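Local structure of ferric-siderophore receptor protein (Streptomyces coelicolor, 2X4L) at residues T118-T121 against A122-W126; V128-E131 against S132-K135; E234-E237 against D238-K241; I264-R268 against A269-Q273. The protein is a solute-binding protein that probably captures ferric siderophores outside the cell and hands them on for import. All blocks are in the same frame, centred on the assembly; numbering follows the deposited sequence.

Contact 1 (T118-T121 against A122-W126)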
loop_
_atom_site.group_PDB
_atom_site.type_symbol
_atom_site.label_atom_id
_atom_site.label_comp_id
_atom_site.label_asym_id
_atom_site.label_seq_id
_atom_site.Cartn_x
_atom_site.Cartn_y
_atom_site.Cartn_z
ATOM N N THR A 118 -7.792 -3.831 5.349
ATOM C CA THR A 118 -7.609 -4.433 6.689
ATOM C C THR A 118 -6.308 -5.271 6.735
ATOM O O THR A 118 -5.992 -5.911 5.739
ATOM C CB THR A 118 -8.822 -5.273 7.210
ATOM O OG1 THR A 118 -8.490 -5.784 8.518
ATOM C CG2 THR A 118 -9.117 -6.432 6.269
ATOM N N PHE A 119 -5.574 -5.144 7.825
ATOM C CA PHE A 119 -4.252 -5.751 7.984
ATOM C C PHE A 119 -4.190 -6.851 9.014
ATOM O O PHE A 119 -3.079 -7.237 9.381
ATOM C CB PHE A 119 -3.189 -4.669 8.347
ATOM C CG PHE A 119 -2.809 -3.785 7.195
ATOM C CD1 PHE A 119 -1.648 -4.053 6.471
ATOM C CD2 PHE A 119 -3.565 -2.675 6.881
ATOM C CE1 PHE A 119 -1.281 -3.162 5.404
ATOM C CE2 PHE A 119 -3.218 -1.812 5.801
ATOM C CZ PHE A 119 -2.092 -2.092 5.081
ATOM N N ASP A 120 -5.345 -7.359 9.446
ATOM C CA ASP A 120 -5.225 -8.390 10.485
ATOM C C ASP A 120 -6.333 -9.395 10.405
ATOM O O ASP A 120 -7.278 -9.232 9.650
ATOM C CB ASP A 120 -5.148 -7.761 11.887
ATOM C CG ASP A 120 -6.386 -6.970 12.284
ATOM O OD1 ASP A 120 -7.364 -6.992 11.622
ATOM O OD2 ASP A 120 -6.248 -6.201 13.276
ATOM N N THR A 121 -6.183 -10.446 11.229
ATOM C CA THR A 121 -7.212 -11.471 11.295
ATOM C C THR A 121 -8.538 -10.933 11.777
ATOM O O THR A 121 -9.617 -11.373 11.302
ATOM C CB THR A 121 -6.692 -12.643 12.199
ATOM O OG1 THR A 121 -5.621 -13.290 11.523
ATOM C CG2 THR A 121 -7.743 -13.661 12.505
ATOM N N ALA A 122 -8.471 -9.989 12.711
ATOM C CA ALA A 122 -9.698 -9.418 13.245
ATOM C C ALA A 122 -10.571 -8.664 12.250
ATOM O O ALA A 122 -11.694 -8.312 12.584
ATOM C CB ALA A 122 -9.463 -8.551 14.408
ATOM N N GLY A 123 -10.006 -8.290 11.079
ATOM C CA GLY A 123 -10.757 -7.386 10.210
ATOM C C GLY A 123 -10.802 -5.936 10.696
ATOM O O GLY A 123 -11.632 -5.227 10.265
ATOM N N THR A 124 -9.838 -5.514 11.507
ATOM C CA THR A 124 -9.772 -4.119 11.947
ATOM C C THR A 124 -9.820 -3.160 10.731
ATOM O O THR A 124 -9.074 -3.362 9.739
ATOM C CB THR A 124 -8.474 -3.894 12.651
ATOM O OG1 THR A 124 -8.394 -4.756 13.796
ATOM C CG2 THR A 124 -8.330 -2.448 13.190
ATOM N N LEU A 125 -10.728 -2.178 10.763
ATOM C CA LEU A 125 -10.827 -1.238 9.605
ATOM C C LEU A 125 -9.636 -0.281 9.622
ATOM O O LEU A 125 -9.503 0.541 10.545
ATOM C CB LEU A 125 -12.154 -0.465 9.644
ATOM C CG LEU A 125 -13.413 -1.359 9.527
ATOM C CD1 LEU A 125 -14.659 -0.472 9.543
ATOM C CD2 LEU A 125 -13.326 -2.230 8.284
ATOM N N TRP A 126 -8.782 -0.387 8.602
ATOM C CA TRP A 126 -7.536 0.407 8.625
ATOM C C TRP A 126 -7.818 1.894 8.591
ATOM O O TRP A 126 -8.630 2.411 7.776
ATOM C CB TRP A 126 -6.750 0.047 7.364
ATOM C CG TRP A 126 -5.379 0.720 7.261
ATOM C CD1 TRP A 126 -4.989 1.526 6.258
ATOM C CD2 TRP A 126 -4.223 0.526 8.109
ATOM N NE1 TRP A 126 -3.644 1.858 6.420
ATOM C CE2 TRP A 126 -3.159 1.210 7.510
ATOM C CE3 TRP A 126 -3.960 -0.253 9.272
ATOM C CZ2 TRP A 126 -1.881 1.234 8.048
ATOM C CZ3 TRP A 126 -2.671 -0.234 9.833
ATOM C CH2 TRP A 126 -1.647 0.486 9.191
HETATM O O HOH W 1 -6.269 -3.023 9.622
#

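Contact 2 (V128-E131 against S132-K135)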
loop_
_atom_site.group_PDB
_atom_site.type_symbol
_atom_site.label_atom_id
_atom_site.label_comp_id
_atom_site.label_asym_id
_atom_site.label_seq_id
_atom_site.Cartn_x
_atom_site.Cartn_y
_atom_site.Cartn_z
ATOM N N VAL A 128 -9.472 3.815 10.581
ATOM C CA VAL A 128 -10.684 4.322 11.235
ATOM C C VAL A 128 -10.252 4.443 12.692
ATOM O O VAL A 128 -9.776 3.476 13.289
ATOM C CB VAL A 128 -11.871 3.348 11.068
ATOM C CG1 VAL A 128 -13.056 3.851 11.870
ATOM C CG2 VAL A 128 -12.291 3.309 9.614
ATOM N N PRO A 129 -10.405 5.647 13.292
ATOM C CA PRO A 129 -9.889 5.829 14.649
ATOM C C PRO A 129 -10.468 4.809 15.607
ATOM O O PRO A 129 -11.693 4.659 15.656
ATOM C CB PRO A 129 -10.261 7.235 15.017
ATOM C CG PRO A 129 -10.710 7.921 13.802
ATOM C CD PRO A 129 -10.926 6.885 12.682
ATOM N N GLU A 130 -9.588 4.173 16.385
ATOM C CA GLU A 130 -10.073 3.245 17.331
ATOM C C GLU A 130 -11.017 3.855 18.331
ATOM O O GLU A 130 -11.982 3.213 18.667
ATOM C CB GLU A 130 -8.867 2.682 18.088
ATOM C CG GLU A 130 -9.284 1.520 18.975
ATOM C CD GLU A 130 -9.525 0.292 18.077
ATOM O OE1 GLU A 130 -9.082 0.286 16.859
ATOM O OE2 GLU A 130 -10.175 -0.638 18.599
ATOM N N GLU A 131 -10.759 5.078 18.726
ATOM C CA GLU A 131 -11.609 5.686 19.759
ATOM C C GLU A 131 -12.986 6.098 19.269
ATOM O O GLU A 131 -13.874 6.376 20.125
ATOM C CB GLU A 131 -10.922 6.861 20.361
ATOM C CG GLU A 131 -10.755 8.014 19.415
ATOM C CD GLU A 131 -9.486 8.007 18.549
ATOM O OE1 GLU A 131 -8.814 6.901 18.262
ATOM O OE2 GLU A 131 -9.179 9.176 18.150
ATOM N N SER A 132 -13.222 6.033 17.963
ATOM C CA SER A 132 -14.537 6.475 17.460
ATOM C C SER A 132 -15.139 5.534 16.442
ATOM O O SER A 132 -16.115 5.864 15.776
ATOM C CB SER A 132 -14.427 7.942 16.942
ATOM O OG SER A 132 -13.510 7.997 15.919
ATOM N N LYS A 133 -14.542 4.344 16.325
ATOM C CA LYS A 133 -14.986 3.420 15.259
ATOM C C LYS A 133 -16.447 3.040 15.405
ATOM O O LYS A 133 -17.117 2.789 14.427
ATOM C CB LYS A 133 -14.087 2.164 15.178
ATOM C CG LYS A 133 -14.102 1.340 16.477
ATOM C CD LYS A 133 -13.054 0.219 16.418
ATOM C CE LYS A 133 -13.398 -0.721 17.615
ATOM N NZ LYS A 133 -12.316 -1.688 17.948
ATOM N N ASP A 134 -16.947 2.935 16.636
ATOM C CA ASP A 134 -18.361 2.624 16.844
ATOM C C ASP A 134 -19.269 3.728 16.361
ATOM O O ASP A 134 -20.297 3.460 15.722
ATOM C CB ASP A 134 -18.588 2.299 18.336
ATOM C CG ASP A 134 -18.269 3.532 19.276
ATOM O OD1 ASP A 134 -17.245 4.248 19.118
ATOM O OD2 ASP A 134 -19.045 3.765 20.256
ATOM N N LYS A 135 -18.857 4.964 16.592
ATOM C CA LYS A 135 -19.656 6.106 16.088
ATOM C C LYS A 135 -19.676 6.137 14.589
ATOM O O LYS A 135 -20.730 6.359 13.985
ATOM C CB LYS A 135 -19.078 7.431 16.640
ATOM C CG LYS A 135 -19.004 7.552 18.124
ATOM C CD LYS A 135 -18.313 8.846 18.479
ATOM C CE LYS A 135 -18.388 9.045 20.020
ATOM N NZ LYS A 135 -17.725 10.333 20.384
#

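Contact 3 (E234-E237 against D238-K241)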
loop_
_atom_site.group_PDB
_atom_site.type_symbol
_atom_site.label_atom_id
_atom_site.label_comp_id
_atom_site.label_asym_id
_atom_site.label_seq_id
_atom_site.Cartn_x
_atom_site.Cartn_y
_atom_site.Cartn_z
ATOM N N GLU A 234 15.765 -11.596 4.653
ATOM C CA GLU A 234 14.676 -12.046 5.482
ATOM C C GLU A 234 15.193 -12.131 6.898
ATOM O O GLU A 234 15.840 -13.144 7.307
ATOM C CB GLU A 234 14.280 -13.477 5.051
ATOM C CG GLU A 234 13.627 -13.621 3.684
ATOM C CD GLU A 234 12.160 -13.202 3.595
ATOM O OE1 GLU A 234 11.670 -12.599 4.545
ATOM O OE2 GLU A 234 11.574 -13.460 2.522
ATOM N N PRO A 235 14.825 -11.165 7.720
ATOM C CA PRO A 235 15.083 -11.315 9.168
ATOM C C PRO A 235 14.425 -12.601 9.678
ATOM O O PRO A 235 13.397 -13.001 9.196
ATOM C CB PRO A 235 14.363 -10.081 9.789
ATOM C CG PRO A 235 14.376 -9.044 8.644
ATOM C CD PRO A 235 14.118 -9.904 7.400
ATOM N N SER A 236 15.071 -13.188 10.713
ATOM C CA SER A 236 14.516 -14.422 11.274
ATOM C C SER A 236 13.126 -14.143 11.886
ATOM O O SER A 236 12.833 -13.009 12.292
ATOM C CB SER A 236 15.444 -14.957 12.305
ATOM O OG SER A 236 15.481 -14.161 13.468
ATOM N N GLU A 237 12.306 -15.179 12.025
ATOM C CA GLU A 237 11.054 -15.026 12.741
ATOM C C GLU A 237 11.371 -14.552 14.166
ATOM O O GLU A 237 10.601 -13.755 14.756
ATOM C CB GLU A 237 10.239 -16.354 12.684
ATOM C CG GLU A 237 9.569 -16.607 11.233
ATOM C CD GLU A 237 8.661 -15.441 10.724
ATOM O OE1 GLU A 237 7.919 -14.809 11.636
ATOM O OE2 GLU A 237 8.828 -15.219 9.437
ATOM N N ASP A 238 12.459 -15.003 14.783
ATOM C CA ASP A 238 12.787 -14.570 16.132
ATOM C C ASP A 238 13.009 -13.082 16.156
ATOM O O ASP A 238 12.496 -12.436 17.034
ATOM C CB ASP A 238 13.977 -15.392 16.710
ATOM C CG ASP A 238 14.080 -15.259 18.172
ATOM O OD1 ASP A 238 13.111 -15.554 18.812
ATOM O OD2 ASP A 238 15.174 -14.860 18.638
ATOM N N ALA A 239 13.705 -12.579 15.113
ATOM C CA ALA A 239 14.024 -11.125 15.045
ATOM C C ALA A 239 12.755 -10.289 14.784
ATOM O O ALA A 239 12.757 -9.105 15.157
ATOM C CB ALA A 239 14.992 -10.896 13.895
ATOM N N LYS A 240 11.677 -10.859 14.289
ATOM C CA LYS A 240 10.467 -10.114 14.044
ATOM C C LYS A 240 9.379 -10.296 15.076
ATOM O O LYS A 240 8.293 -9.785 14.903
ATOM C CB LYS A 240 9.879 -10.517 12.728
ATOM C CG LYS A 240 10.864 -10.315 11.547
ATOM C CD LYS A 240 10.208 -10.690 10.218
ATOM C CE LYS A 240 9.863 -12.139 10.110
ATOM N NZ LYS A 240 9.416 -12.528 8.703
ATOM N N LYS A 241 9.648 -11.057 16.132
ATOM C CA LYS A 241 8.512 -11.469 17.004
ATOM C C LYS A 241 7.939 -10.309 17.779
ATOM O O LYS A 241 6.799 -10.369 18.228
ATOM C CB LYS A 241 8.951 -12.622 17.971
ATOM C CG LYS A 241 9.988 -12.185 19.038
ATOM C CD LYS A 241 10.618 -13.404 19.691
ATOM C CE LYS A 241 11.895 -13.014 20.532
ATOM N NZ LYS A 241 12.519 -14.205 21.202
HETATM O O HOH W 2 11.696 -12.394 7.254
HETATM O O HOH W 3 6.222 -13.518 9.638
#

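Contact 4 (I264-R268 against A269-Q273)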
loop_
_atom_site.group_PDB
_atom_site.type_symbol
_atom_site.label_atom_id
_atom_site.label_comp_id
_atom_site.label_asym_id
_atom_site.label_seq_id
_atom_site.Cartn_x
_atom_site.Cartn_y
_atom_site.Cartn_z
ATOM N N ILE A 264 14.654 -1.025 -0.752
ATOM C CA ILE A 264 13.379 -0.436 -1.103
ATOM C C ILE A 264 12.802 0.182 0.164
ATOM O O ILE A 264 12.638 -0.546 1.192
ATOM C CB ILE A 264 12.482 -1.414 -1.816
ATOM C CG1 ILE A 264 12.000 -2.632 -0.975
ATOM C CG2 ILE A 264 13.324 -1.990 -3.078
ATOM C CD1 ILE A 264 10.963 -3.579 -1.658
ATOM N N MET A 265 12.628 1.510 0.162
ATOM C CA MET A 265 12.271 2.238 1.382
ATOM C C MET A 265 10.818 2.726 1.332
ATOM O O MET A 265 10.381 3.368 0.387
ATOM C CB MET A 265 13.173 3.466 1.537
ATOM C CG MET A 265 14.645 3.072 1.931
ATOM S SD MET A 265 14.795 2.219 3.422
ATOM C CE MET A 265 14.313 3.496 4.598
ATOM N N ASP A 266 10.128 2.485 2.440
ATOM C CA ASP A 266 8.766 2.936 2.676
ATOM C C ASP A 266 8.619 4.403 2.215
ATOM O O ASP A 266 9.389 5.303 2.639
ATOM C CB ASP A 266 8.543 2.853 4.194
ATOM C CG ASP A 266 7.078 2.933 4.633
ATOM O OD1 ASP A 266 6.221 3.451 3.942
ATOM O OD2 ASP A 266 6.908 2.457 5.781
ATOM N N ASP A 267 7.574 4.624 1.439
ATOM C CA ASP A 267 7.278 5.917 0.877
ATOM C C ASP A 267 6.212 6.745 1.624
ATOM O O ASP A 267 5.887 7.888 1.183
ATOM C CB ASP A 267 6.854 5.726 -0.562
ATOM C CG ASP A 267 5.608 4.879 -0.730
ATOM O OD1 ASP A 267 5.019 4.383 0.209
ATOM O OD2 ASP A 267 5.180 4.792 -1.969
ATOM N N ARG A 268 5.699 6.233 2.746
ATOM C CA ARG A 268 4.520 6.910 3.307
ATOM C C ARG A 268 4.795 8.140 4.128
ATOM O O ARG A 268 5.927 8.316 4.613
ATOM C CB ARG A 268 3.765 5.851 4.155
ATOM C CG ARG A 268 3.134 4.751 3.263
ATOM C CD ARG A 268 2.507 3.637 4.094
ATOM N NE ARG A 268 3.546 3.001 4.938
ATOM C CZ ARG A 268 3.293 2.519 6.117
ATOM N NH1 ARG A 268 2.015 2.385 6.564
ATOM N NH2 ARG A 268 4.333 2.123 6.840
ATOM N N ALA A 269 3.749 8.951 4.346
ATOM C CA ALA A 269 3.853 10.225 5.061
ATOM C C ALA A 269 4.478 10.180 6.427
ATOM O O ALA A 269 5.098 11.172 6.848
ATOM C CB ALA A 269 2.403 10.829 5.173
ATOM N N SER A 270 4.290 9.116 7.109
ATOM C CA SER A 270 4.782 9.096 8.489
ATOM C C SER A 270 6.286 8.695 8.582
ATOM O O SER A 270 6.787 8.542 9.704
ATOM C CB SER A 270 3.925 8.048 9.227
ATOM O OG SER A 270 3.744 6.817 8.406
ATOM N N THR A 271 6.910 8.428 7.457
ATOM C CA THR A 271 8.226 7.813 7.460
ATOM C C THR A 271 9.264 8.740 6.786
ATOM O O THR A 271 8.924 9.588 5.967
ATOM C CB THR A 271 8.214 6.469 6.678
ATOM O OG1 THR A 271 8.129 6.701 5.274
ATOM C CG2 THR A 271 6.997 5.645 7.083
ATOM N N ILE A 272 10.506 8.615 7.226
ATOM C CA ILE A 272 11.568 9.446 6.665
ATOM C C ILE A 272 12.097 8.877 5.364
ATOM O O ILE A 272 12.429 7.689 5.240
ATOM C CB ILE A 272 12.719 9.539 7.638
ATOM C CG1 ILE A 272 12.282 9.996 9.070
ATOM C CG2 ILE A 272 13.796 10.499 7.056
ATOM C CD1 ILE A 272 13.459 9.828 10.115
ATOM N N GLN A 273 11.995 9.718 4.345
ATOM C CA GLN A 273 12.365 9.343 2.991
ATOM C C GLN A 273 13.867 9.313 2.848
ATOM O O GLN A 273 14.591 10.054 3.514
ATOM C CB GLN A 273 11.700 10.263 1.994
ATOM C CG GLN A 273 10.140 10.236 2.156
ATOM C CD GLN A 273 9.668 8.825 2.013
ATOM O OE1 GLN A 273 9.222 8.181 3.033
ATOM N NE2 GLN A 273 9.830 8.296 0.845
HETATM O O HOH W 4 11.294 5.125 4.900
#

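Contact 1 (T118-T121 against A122-W126)
Phe119 and Trp126 supply the aromatic part of this loop contact. Phe119 CE2 sits over the centre of one face of the indole, 3.4 Å from Trp126 CD2, while the two ring planes meet obliquely at 47°. Trp126 holds CG anti to its own backbone N (chi1 -177°), which carries the indole across to the phenylalanine. The polar part centres on the Asp120 carboxylate, which fixes Thr124 at two points and always through a syn lone pair. OD1 of Asp120 takes the backbone N-H of Thr124 at 2.9 Å, and Asp120 OD2 accepts the hydroxyl OG1 of Thr124 at 2.6 Å, two bonds, one to each oxygen, that probably restrain the carboxylate's rotation. Backbone bonding closes a type I turn from Asp120 to Gly123, with Gly123 N 3.2 Å from Asp120 O; the positive phi of Gly123 (74°) suits a residue lacking a side chain. Thr124 O accepts twice, from the hydroxyl of Thr118 (OG1 to O 2.8 Å) and from a water that also accepts from Phe119 N. Beyond the loop, Trp126 NE1 bonds to Glu299, and the indole meets Trp98 and Phe51 edge-to-face. Thr118 ends strand 113-118 and pairs by backbone with Ile145 and Val147 along strand 142-146 and just past it; the chain then runs on toward helix 133-139.

Contact 2 (V128-E131 against S132-K135)
Glu130 and Lys133 lie side by side, their side chains pointing the same way and joined at their charged ends. Glu130 leaves the backbone extended and then bends at chi2 (75°), which brings its carboxylate alongside the straight lysine chain. The salt bridge between Glu130 OE2 and Lys133 NZ measures 2.5 Å, so short that its exact length is doubtful, although the pairing itself is clear. The methylenes share in the contact: Lys133 CE is 3.4 Å from Glu130 OE2, and Lys133 CG passes 3.6 Å from Glu130 O. That course begins at the first torsion of Lys133, where CG stands between the backbone N and the carbonyl carbon (chi1 61°). Val128 crosses the lysine at about a right angle, its CG1 branch 3.9 Å from Lys133 CB, so the base of the lysine is packed against an apolar group while its end is tied to a charge. The Ser132 hydroxyl lies against the proline ring, with OG 3.5 Å from both CB and CG of Pro129. The serine occupies the N-cap position, yet its side chain makes no capping bond. Instead its backbone bonds to the same proline, Ser132 N to Pro129 O at 3.1 Å. These residues thus form the entry to helix 133-139, which follows the loop after strand 113-118 and leads to the parallel neighbour, strand 142-146, in a beta-alpha-beta connection.

Contact 3 (E234-E237 against D238-K241)
Asp238 begins the second segment with its CB 3.8 Å from Ser236 OG, while its carboxylate leads away to meet Lys241. Next, Ala239 gives its backbone N-H to the Ser236 hydroxyl, N to OG 2.9 Å; Ser236 places OG between its backbone N and carbonyl carbon (chi1 70°), within reach of that amide. The Ala239 methyl rests close to the same oxygen. Lys240 carries most of the contact. Its backbone N bonds to Glu237 O at 3.1 Å, and more weakly to Ser236 O. Its aliphatic part runs past Pro235, with Lys240 CG 3.9 Å from Pro235 CB, before a bend at chi3 (-65°) brings the ammonium back to Glu237. There Lys240 NZ makes a salt bridge to Glu237 OE2 at 2.9 Å, approaching from above the carboxylate plane. A water 2.7 Å from Lys240 NZ donates to Pro235 O and Glu234 OE1; the other oxygen of Glu234 is paired with Lys226. A methionine in place of Lys240 would probably leave the Glu237 carboxylate without its counter-charge and that bridging water without its donor. Lys241 closes the segment with a salt bridge from NZ to Asp238 OD1, 2.8 Å long, on the syn side. The backbone from Asp238 to Lys241 forms a type I beta turn, closed by Lys241 N bonding to Asp238 O, in the loop between strands 231-232 and 247-251.

Contact 4 (I264-R268 against A269-Q273)
The carboxylate of Asp266 carries the CG2 methyl of Thr271 over one face, 3.4 Å from Asp266 OD2, and meets the guanidinium of Arg268 edge to edge. Arg268 meets it with two nitrogens along one side, nearly in the guanidinium plane, each bond using a syn lone pair: NE of Arg268 lies 2.9 Å from Asp266 OD1, and NH2 of Arg268 lies 2.8 Å from Asp266 OD2 in an almost straight bond (176°). A bend at chi3 of Arg268 (-60°) brings its charged end back over the chain to reach the aspartate. OD1 of Asp266 also accepts the backbone N of Arg268 at 3.1 Å, from above the carboxylate plane, forming an Asx turn. OD2 is further bonded to Ser205. A leucine in place of Asp266 would probably undo this Asx turn and leave the guanidinium free to swing, anchored mainly by its salt bridge to Glu299. Arg268 O receives Thr271 N at 3.0 Å, closing a type I turn from Arg268 to Thr271, and Thr271 OG1 lies 2.8 Å from that Arg268 O. A water donating to both Asp266 O and Ile272 O ties the returning chain to the strand end. Strand 262-266 runs between parallel strands 200-206 and 293-296, pairing through Ile264 with Leu202 and Gly204 and through Met265 with Ile294 and Arg296; its loop continues toward helix 280-283.

Contacts 1 and 2 follow one another after strand 113-118 in the lobe built on the five-stranded parallel sheet, their centres about 13 Å apart. Contacts 3 and 4 belong to the lobe of the mixed sheet, with centres about 21 Å apart. The lobes approach between contacts 1 and 4, whose nearest atoms are about 4 Å apart without touching. Glu299 links these two, bonding Trp126 through one carboxylate oxygen and Arg268 through the other. In this family the siderophore site lies in the interlobe cleft, so contacts 1 and 4 probably border it, whereas contacts 2 and 3, about 32 Å apart between centres, lie farther out on their own lobes.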